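Local coordinates for DUF4393 domain-containing protein (Alcanivorax borkumensis, PDB 3H35) that is of unknown function but belongs to the abortive infection alpha family and may take part in bacterial defence against phage, at residues I120-T125 with R159-I164; A59-A64 with A98-N103; E48-S53 with F114-V119. One frame throughout, in Å; residues are numbered along the deposited sequence.

Contact 1: residues I120-T125 with R159-I164; sequences IASDFT and RETLRI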
loop_
_atom_site.group_PDB
_atom_site.type_symbol
_atom_site.label_atom_id
_atom_site.label_comp_id
_atom_site.label_asym_id
_atom_site.label_seq_id
_atom_site.Cartn_x
_atom_site.Cartn_y
_atom_site.Cartn_z
ATOM N N ILE A 120 -9.601 7.774 -3.642
ATOM C CA ILE A 120 -8.552 8.778 -3.803
ATOM C C ILE A 120 -8.845 9.940 -2.886
ATOM O O ILE A 120 -9.977 10.063 -2.408
ATOM C CB ILE A 120 -8.416 9.309 -5.239
ATOM C CG1 ILE A 120 -9.768 9.841 -5.743
ATOM C CG2 ILE A 120 -7.834 8.234 -6.145
ATOM C CD1 ILE A 120 -9.684 10.529 -7.107
ATOM N N ALA A 121 -7.812 10.766 -2.641
ATOM C CA ALA A 121 -7.933 12.016 -1.911
ATOM C C ALA A 121 -7.740 13.168 -2.882
ATOM O O ALA A 121 -6.852 13.124 -3.709
ATOM C CB ALA A 121 -6.897 12.095 -0.778
ATOM N N SER A 122 -8.578 14.187 -2.824
ATOM C CA SER A 122 -8.338 15.396 -3.609
ATOM C C SER A 122 -8.414 16.552 -2.658
ATOM O O SER A 122 -8.551 16.376 -1.426
ATOM C CB SER A 122 -9.364 15.535 -4.740
ATOM O OG SER A 122 -10.699 15.609 -4.230
ATOM N N ASP A 123 -8.300 17.757 -3.206
ATOM C CA ASP A 123 -8.219 18.951 -2.363
ATOM C C ASP A 123 -9.483 19.260 -1.606
ATOM O O ASP A 123 -10.584 18.824 -1.965
ATOM C CB ASP A 123 -7.913 20.191 -3.206
ATOM C CG ASP A 123 -6.453 20.329 -3.521
ATOM O OD1 ASP A 123 -5.660 19.398 -3.207
ATOM O OD2 ASP A 123 -6.103 21.381 -4.100
ATOM N N PHE A 124 -9.262 20.090 -0.592
ATOM C CA PHE A 124 -10.281 20.657 0.249
ATOM C C PHE A 124 -11.516 21.015 -0.547
ATOM O O PHE A 124 -11.391 21.545 -1.635
ATOM C CB PHE A 124 -9.672 21.934 0.863
ATOM C CG PHE A 124 -10.641 22.794 1.578
ATOM C CD1 PHE A 124 -11.079 22.454 2.839
ATOM C CD2 PHE A 124 -11.080 23.976 1.011
ATOM C CE1 PHE A 124 -11.969 23.267 3.532
ATOM C CE2 PHE A 124 -11.960 24.794 1.677
ATOM C CZ PHE A 124 -12.419 24.435 2.943
ATOM N N THR A 125 -12.697 20.721 -0.008
ATOM C CA THR A 125 -13.960 21.197 -0.604
ATOM C C THR A 125 -14.648 22.162 0.344
ATOM O O THR A 125 -15.015 21.793 1.458
ATOM C CB THR A 125 -14.904 20.020 -0.948
ATOM O OG1 THR A 125 -14.219 19.160 -1.852
ATOM C CG2 THR A 125 -16.211 20.526 -1.592
ATOM N N ARG A 159 -6.882 19.184 5.206
ATOM C CA ARG A 159 -8.244 18.954 4.816
ATOM C C ARG A 159 -8.305 18.568 3.340
ATOM O O ARG A 159 -7.860 19.285 2.464
ATOM C CB ARG A 159 -9.112 20.172 5.078
ATOM C CG ARG A 159 -9.301 20.505 6.560
ATOM C CD ARG A 159 -9.946 21.863 6.689
ATOM N NE ARG A 159 -10.439 22.119 8.030
ATOM C CZ ARG A 159 -11.183 23.163 8.354
ATOM N NH1 ARG A 159 -11.525 24.064 7.431
ATOM N NH2 ARG A 159 -11.613 23.290 9.593
ATOM N N GLU A 160 -8.879 17.397 3.097
ATOM C CA GLU A 160 -8.975 16.847 1.765
ATOM C C GLU A 160 -10.406 16.311 1.528
ATOM O O GLU A 160 -11.295 16.432 2.384
ATOM C CB GLU A 160 -7.900 15.768 1.602
ATOM C CG GLU A 160 -6.461 16.323 1.758
ATOM C CD GLU A 160 -5.372 15.283 1.562
ATOM O OE1 GLU A 160 -5.600 14.080 1.827
ATOM O OE2 GLU A 160 -4.271 15.679 1.142
ATOM N N THR A 161 -10.616 15.751 0.347
ATOM C CA THR A 161 -11.893 15.220 -0.043
ATOM C C THR A 161 -11.771 13.756 -0.487
ATOM O O THR A 161 -10.920 13.421 -1.314
ATOM C CB THR A 161 -12.464 16.069 -1.171
ATOM O OG1 THR A 161 -12.478 17.452 -0.752
ATOM C CG2 THR A 161 -13.878 15.589 -1.523
ATOM N N LEU A 162 -12.605 12.890 0.076
ATOM C CA LEU A 162 -12.564 11.456 -0.210
ATOM C C LEU A 162 -13.496 11.184 -1.345
ATOM O O LEU A 162 -14.634 11.615 -1.300
ATOM C CB LEU A 162 -13.031 10.660 1.011
ATOM C CG LEU A 162 -13.124 9.135 0.930
ATOM C CD1 LEU A 162 -11.698 8.533 0.765
ATOM C CD2 LEU A 162 -13.844 8.609 2.205
ATOM N N ARG A 163 -13.025 10.443 -2.346
ATOM C CA ARG A 163 -13.853 9.981 -3.464
ATOM C C ARG A 163 -13.466 8.584 -3.898
ATOM O O ARG A 163 -12.362 8.171 -3.651
ATOM C CB ARG A 163 -13.633 10.829 -4.697
ATOM C CG ARG A 163 -13.841 12.264 -4.499
ATOM C CD ARG A 163 -13.265 12.975 -5.704
ATOM N NE ARG A 163 -13.202 14.363 -5.336
ATOM C CZ ARG A 163 -14.236 15.183 -5.352
ATOM N NH1 ARG A 163 -15.418 14.769 -5.772
ATOM N NH2 ARG A 163 -14.065 16.415 -4.948
ATOM N N ILE A 164 -14.356 7.927 -4.639
ATOM C CA ILE A 164 -14.052 6.670 -5.302
ATOM C C ILE A 164 -13.000 6.903 -6.385
ATOM O O ILE A 164 -13.000 7.941 -7.033
ATOM C CB ILE A 164 -15.336 6.013 -5.908
ATOM C CG1 ILE A 164 -15.085 4.530 -6.194
ATOM C CG2 ILE A 164 -15.792 6.711 -7.225
ATOM C CD1 ILE A 164 -16.375 3.743 -6.300
HETATM O O HOH W 1 -11.932 17.967 -4.248
HETATM O O HOH W 2 -6.421 20.501 0.212
#
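From Ile120 to Ser122 the chain runs antiparallel to Arg159-Ile164, with the N-to-C directions of the two short strand axes 137° apart. Ile120 with Arg163 and Ser122 with Thr161 are hydrogen-bonded pairs, each closed by two backbone bonds. Between them sits the non-hydrogen-bonded pair of Ala121 and Leu162, where Ala121 CA lies 3.4 Å from Thr161 O in a CA-H...O contact.

Ser122, Thr161 and Arg163 share one face of the sheet. Arg163 reaches along this face, and its NE gives a nearly straight bond to Ser122 OG at 3.0 Å, in the guanidinium plane. Ser122 OG lies between the backbone N and carbonyl carbon of its own residue (chi1 60°), which turns it to this donor. Water 1 joins Ser122 OG, Asp123 O and Arg163 NH2. Thr161 OG1 donates to Asp123 O at 2.6 Å, from above the carbonyl plane, and lies 2.7 Å from Thr125 OG1. The Phe124 ring and the Arg159 side chain lie side by side, ring and guanidinium planes 11° apart; Arg159 CB meets the ring edge at CD1 (3.8 Å). Water 2 bridges Phe124 N and Arg159 O.

The pairing puts strand 119-123 at the margin of the chain's four-stranded sheet, beside strand 156-164. Helix 106-115 packs on Ala121 and Leu162. Helix 129-137 lies by Phe124, and its Glu136 forms a salt bridge with Arg159.

Contact 2: residues A59-A64 with A98-N103; sequences ARLLAA and AGIQCN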
loop_
_atom_site.group_PDB
_atom_site.type_symbol
_atom_site.label_atom_id
_atom_site.label_comp_id
_atom_site.label_asym_id
_atom_site.label_seq_id
_atom_site.Cartn_x
_atom_site.Cartn_y
_atom_site.Cartn_z
ATOM N N ALA A 59 -17.381 -2.092 2.788
ATOM C CA ALA A 59 -18.236 -2.230 1.633
ATOM C C ALA A 59 -19.307 -1.117 1.645
ATOM O O ALA A 59 -19.653 -0.559 0.581
ATOM C CB ALA A 59 -18.900 -3.615 1.623
ATOM N N ARG A 60 -19.843 -0.831 2.843
ATOM C CA ARG A 60 -20.827 0.230 2.989
ATOM C C ARG A 60 -20.216 1.610 2.669
ATOM O O ARG A 60 -20.868 2.463 2.039
ATOM C CB ARG A 60 -21.467 0.180 4.396
ATOM C CG ARG A 60 -22.414 -1.008 4.606
ATOM C CD ARG A 60 -23.178 -0.913 5.887
ATOM N NE ARG A 60 -24.166 0.136 5.738
ATOM C CZ ARG A 60 -25.412 -0.025 5.321
ATOM N NH1 ARG A 60 -25.893 -1.234 5.049
ATOM N NH2 ARG A 60 -26.197 1.042 5.196
ATOM N N LEU A 61 -18.950 1.826 3.082
ATOM C CA LEU A 61 -18.216 3.042 2.704
ATOM C C LEU A 61 -18.025 3.152 1.192
ATOM O O LEU A 61 -18.254 4.192 0.606
ATOM C CB LEU A 61 -16.830 3.101 3.375
ATOM C CG LEU A 61 -16.794 3.424 4.859
ATOM C CD1 LEU A 61 -15.379 3.091 5.443
ATOM C CD2 LEU A 61 -17.215 4.895 5.043
ATOM N N LEU A 62 -17.592 2.066 0.553
ATOM C CA LEU A 62 -17.418 2.089 -0.896
ATOM C C LEU A 62 -18.763 2.337 -1.591
ATOM O O LEU A 62 -18.842 3.103 -2.542
ATOM C CB LEU A 62 -16.738 0.816 -1.406
ATOM C CG LEU A 62 -16.164 0.894 -2.838
ATOM C CD1 LEU A 62 -15.163 2.074 -3.015
ATOM C CD2 LEU A 62 -15.477 -0.429 -3.263
ATOM N N ALA A 63 -19.825 1.680 -1.117
ATOM C CA ALA A 63 -21.155 1.914 -1.659
ATOM C C ALA A 63 -21.515 3.403 -1.600
ATOM O O ALA A 63 -22.053 3.945 -2.540
ATOM C CB ALA A 63 -22.239 1.083 -0.868
ATOM N N ALA A 64 -21.246 4.032 -0.475
ATOM C CA ALA A 64 -21.619 5.432 -0.277
ATOM C C ALA A 64 -20.817 6.299 -1.275
ATOM O O ALA A 64 -21.291 7.328 -1.741
ATOM C CB ALA A 64 -21.369 5.862 1.193
ATOM N N ALA A 98 -22.753 6.567 5.811
ATOM C CA ALA A 98 -22.665 5.249 5.176
ATOM C C ALA A 98 -23.322 4.142 6.000
ATOM O O ALA A 98 -23.503 3.046 5.504
ATOM C CB ALA A 98 -21.212 4.878 4.870
ATOM N N GLY A 99 -23.625 4.434 7.261
ATOM C CA GLY A 99 -24.232 3.457 8.173
ATOM C C GLY A 99 -23.278 2.377 8.675
ATOM O O GLY A 99 -23.700 1.283 8.965
ATOM N N ILE A 100 -21.990 2.656 8.780
ATOM C CA ILE A 100 -21.090 1.628 9.287
ATOM C C ILE A 100 -21.390 1.277 10.759
ATOM O O ILE A 100 -21.780 2.136 11.558
ATOM C CB ILE A 100 -19.633 1.982 9.139
ATOM C CG1 ILE A 100 -19.261 3.259 9.916
ATOM C CG2 ILE A 100 -19.240 2.138 7.628
ATOM C CD1 ILE A 100 -17.715 3.415 9.996
ATOM N N GLN A 101 -21.183 0.018 11.098
ATOM C CA GLN A 101 -21.392 -0.452 12.467
ATOM C C GLN A 101 -20.411 0.166 13.455
ATOM O O GLN A 101 -20.828 0.717 14.485
ATOM C CB GLN A 101 -21.285 -1.995 12.501
ATOM C CG GLN A 101 -21.395 -2.599 13.912
ATOM C CD GLN A 101 -21.577 -4.100 13.886
ATOM O OE1 GLN A 101 -21.130 -4.797 12.973
ATOM N NE2 GLN A 101 -22.243 -4.601 14.890
ATOM N N CYS A 102 -19.106 0.099 13.146
ATOM C CA CYS A 102 -18.102 0.521 14.102
ATOM C C CYS A 102 -17.317 1.700 13.574
ATOM O O CYS A 102 -16.295 1.521 12.874
ATOM C CB CYS A 102 -17.137 -0.621 14.421
ATOM S SG CYS A 102 -18.021 -1.980 15.212
ATOM N N ASN A 103 -17.771 2.882 13.943
ATOM C CA ASN A 103 -17.159 4.082 13.473
ATOM C C ASN A 103 -15.778 4.271 14.089
ATOM O O ASN A 103 -14.975 5.056 13.585
ATOM C CB ASN A 103 -18.024 5.288 13.793
ATOM C CG ASN A 103 -17.740 6.444 12.873
ATOM O OD1 ASN A 103 -18.042 6.383 11.669
ATOM N ND2 ASN A 103 -17.133 7.503 13.419
HETATM O O HOH W 3 -23.438 2.753 2.357
#
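Ala98 CB is the bump of this contact. It fits against the helix surface between Leu61 and Ala64, with Ala64 CB 3.8 Å away and Leu61 CD2 at 4.0 Å. The small side chain of Ala64 lets the two methyls meet directly. Ala98 CB also rests 3.7 Å from Arg60 O, so part of its seat is helix backbone. Beside it, Ile100 CG2 presses on the branch point of Leu61, with CG2 and Leu61 CG 3.9 Å apart. Ile100 CG1 stands between the backbone N and the carbonyl carbon (chi1 61°), which leaves CG2, beside the backbone N, as the branch that meets Leu61. The branch of Leu61 thus meets two bumps: CD2 takes the methyl of Ala98, while CG takes the methyl of Ile100.

Gly99 ends the helix before it with a Schellman motif. Its positive phi turns the chain sharply between Ala98 and Ile100. Both residues can then touch the same side of helix 56-65.

Arg60 lies along the exposed side of the turn. Its chain bends at chi3 (72°) and folds over the turn. NE donates to Ala98 O at 3.0 Å, in the carbonyl plane and near the guanidinium plane. NH2 adds a weak bond to the same oxygen. The aliphatic part of Arg60 follows the turn, with CD 3.8 Å from Gly99 O. Water 3 links Arg60 O to Ala98 O, so this carbonyl is gripped by both side chain and solvent. Further along the loop, Asp57 accepts bonds from the backbone N atoms of Gln101 and Cys102. Behind the apolar patch, Leu61 packs on Ile106, Tyr109 and Leu113 of helix 106-115.

Contact 3: residues E48-S53 with F114-V119; sequences ERHLAS and FAQGLV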
loop_
_atom_site.group_PDB
_atom_site.type_symbol
_atom_site.label_atom_id
_atom_site.label_comp_id
_atom_site.label_asym_id
_atom_site.label_seq_id
_atom_site.Cartn_x
_atom_site.Cartn_y
_atom_site.Cartn_z
ATOM N N GLU A 48 -14.100 -10.816 -6.340
ATOM C CA GLU A 48 -13.955 -11.558 -5.075
ATOM C C GLU A 48 -12.837 -11.001 -4.221
ATOM O O GLU A 48 -12.983 -10.787 -3.025
ATOM C CB GLU A 48 -13.617 -13.015 -5.299
ATOM C CG GLU A 48 -14.805 -13.865 -5.543
ATOM C CD GLU A 48 -15.840 -13.672 -4.434
ATOM O OE1 GLU A 48 -15.490 -14.012 -3.248
ATOM O OE2 GLU A 48 -16.954 -13.129 -4.765
ATOM N N ARG A 49 -11.699 -10.836 -4.866
ATOM C CA ARG A 49 -10.471 -10.488 -4.198
ATOM C C ARG A 49 -10.497 -9.054 -3.635
ATOM O O ARG A 49 -9.973 -8.790 -2.562
ATOM C CB ARG A 49 -9.372 -10.641 -5.247
ATOM C CG ARG A 49 -8.031 -10.439 -4.826
ATOM C CD ARG A 49 -7.071 -10.760 -5.991
ATOM N NE ARG A 49 -6.905 -9.651 -6.920
ATOM C CZ ARG A 49 -6.175 -9.732 -8.025
ATOM N NH1 ARG A 49 -5.620 -10.885 -8.372
ATOM N NH2 ARG A 49 -6.023 -8.668 -8.798
ATOM N N HIS A 50 -11.097 -8.118 -4.350
ATOM C CA HIS A 50 -11.051 -6.734 -3.924
ATOM C C HIS A 50 -12.334 -6.231 -3.285
ATOM O O HIS A 50 -12.254 -5.316 -2.508
ATOM C CB HIS A 50 -10.648 -5.825 -5.070
ATOM C CG HIS A 50 -9.274 -6.108 -5.583
ATOM N ND1 HIS A 50 -8.154 -6.010 -4.785
ATOM C CD2 HIS A 50 -8.837 -6.517 -6.796
ATOM C CE1 HIS A 50 -7.079 -6.323 -5.491
ATOM N NE2 HIS A 50 -7.463 -6.616 -6.721
ATOM N N LEU A 51 -13.499 -6.806 -3.600
ATOM C CA LEU A 51 -14.777 -6.281 -3.072
ATOM C C LEU A 51 -15.389 -7.270 -2.077
ATOM O O LEU A 51 -15.775 -6.864 -1.005
ATOM C CB LEU A 51 -15.816 -5.973 -4.180
ATOM C CG LEU A 51 -15.448 -4.865 -5.169
ATOM C CD1 LEU A 51 -16.613 -4.657 -6.159
ATOM C CD2 LEU A 51 -14.993 -3.564 -4.413
ATOM N N ALA A 52 -15.446 -8.557 -2.411
ATOM C CA ALA A 52 -16.093 -9.525 -1.520
ATOM C C ALA A 52 -15.251 -9.659 -0.260
ATOM O O ALA A 52 -15.798 -9.935 0.809
ATOM C CB ALA A 52 -16.280 -10.903 -2.199
ATOM N N SER A 53 -13.942 -9.406 -0.376
ATOM C CA SER A 53 -13.050 -9.483 0.787
ATOM C C SER A 53 -13.157 -8.265 1.733
ATOM O O SER A 53 -12.607 -8.258 2.819
ATOM C CB SER A 53 -11.602 -9.609 0.298
ATOM O OG SER A 53 -11.193 -8.408 -0.355
ATOM N N PHE A 114 -7.684 2.851 0.766
ATOM C CA PHE A 114 -6.535 3.507 0.074
ATOM C C PHE A 114 -5.499 2.491 -0.350
ATOM O O PHE A 114 -5.055 2.562 -1.485
ATOM C CB PHE A 114 -5.858 4.645 0.896
ATOM C CG PHE A 114 -6.609 5.958 0.803
ATOM C CD1 PHE A 114 -6.376 6.841 -0.237
ATOM C CD2 PHE A 114 -7.596 6.269 1.721
ATOM C CE1 PHE A 114 -7.088 8.063 -0.326
ATOM C CE2 PHE A 114 -8.328 7.450 1.612
ATOM C CZ PHE A 114 -8.054 8.355 0.581
ATOM N N ALA A 115 -5.138 1.545 0.524
ATOM C CA ALA A 115 -4.038 0.614 0.188
ATOM C C ALA A 115 -4.465 -0.208 -1.017
ATOM O O ALA A 115 -3.626 -0.587 -1.850
ATOM C CB ALA A 115 -3.644 -0.302 1.360
ATOM N N GLN A 116 -5.771 -0.474 -1.098
ATOM C CA GLN A 116 -6.339 -1.275 -2.186
ATOM C C GLN A 116 -6.619 -0.461 -3.486
ATOM O O GLN A 116 -7.055 -1.020 -4.480
ATOM C CB GLN A 116 -7.616 -1.956 -1.701
ATOM C CG GLN A 116 -7.390 -3.129 -0.802
ATOM C CD GLN A 116 -6.920 -4.304 -1.576
ATOM O OE1 GLN A 116 -7.700 -4.931 -2.290
ATOM N NE2 GLN A 116 -5.630 -4.610 -1.469
ATOM N N GLY A 117 -6.387 0.845 -3.459
ATOM C CA GLY A 117 -6.524 1.685 -4.639
ATOM C C GLY A 117 -7.979 1.961 -4.994
ATOM O O GLY A 117 -8.276 2.329 -6.116
ATOM N N LEU A 118 -8.880 1.809 -4.018
ATOM C CA LEU A 118 -10.308 1.876 -4.264
ATOM C C LEU A 118 -10.863 3.294 -4.149
ATOM O O LEU A 118 -11.954 3.560 -4.659
ATOM C CB LEU A 118 -11.070 0.943 -3.295
ATOM C CG LEU A 118 -10.785 -0.557 -3.416
ATOM C CD1 LEU A 118 -11.609 -1.437 -2.430
ATOM C CD2 LEU A 118 -10.963 -1.011 -4.891
ATOM N N VAL A 119 -10.130 4.177 -3.462
ATOM C CA VAL A 119 -10.531 5.558 -3.229
ATOM C C VAL A 119 -9.335 6.488 -3.494
ATOM O O VAL A 119 -8.180 6.030 -3.548
ATOM C CB VAL A 119 -11.009 5.750 -1.791
ATOM C CG1 VAL A 119 -12.264 4.886 -1.489
ATOM C CG2 VAL A 119 -9.880 5.481 -0.754
#
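The His50 ring meets Gln116 OE1 at its edge, in plane. ND1 gives a hydrogen bond of 2.8 Å to this oxygen. The donor is tilted 25° from the carbonyl plane of the amide, and ring and amide planes stand 36° apart. One face of the ring carries Arg49 CG, 4.2 Å above the plane and over its centre. Arg49 NH2 donates to His50 NE2 at 3.3 Å, with NE2 in the guanidinium plane but the donor tilted from the ring plane. The ring of His112 from the second subunit also meets His50, steeply inclined to it.

Gln116 comes from the turn after helix 106-115. Its chain is bent at chi2 (-75°), which brings OE1 round to ND1. Gly117 follows with positive phi in a Schellman motif, and the chain then turns toward strand 119-123. Beside the polar pair, Leu118 CD1 lies 3.9 Å from His50 O and 4.5 Å from Leu51 CD2. Leu171 of helix 166-175 packs on all three of His50, Leu51 and Leu118. Arg49 makes a salt bridge with Glu58 of the second subunit.

Both ring nitrogens of His50 are engaged, ND1 as donor and NE2 as acceptor, which probably holds the ring's rotation. This pattern is consistent with a neutral histidine protonated on ND1, and the nearby arginine charge would probably disfavour a second proton.

Half of the touching residues of contact 1 are buried. Contact 2 pairs buried Leu61 and Ala98 with exposed Arg60 and Gly99. Contact 3 has no exposed touching residue and lies by the second subunit. Contact 1 is sheet pairing, held by backbone bonds and a hydroxyl and guanidinium network. Contact 2 is a small apolar fit beside an exposed arginine, between helix 56-65 and the loop before helix 106-115. Contact 3 rests on one side-chain bond beside leucines. Leu62 of helix 56-65 packs on Ile164 of contact 1 and on Leu51 and Leu118 of contact 3. Contacts 1 and 3 also meet through Phe114, which touches Ile120 and Ala121. Contacts 2 and 3 use consecutive helices, and both reach the third subunit.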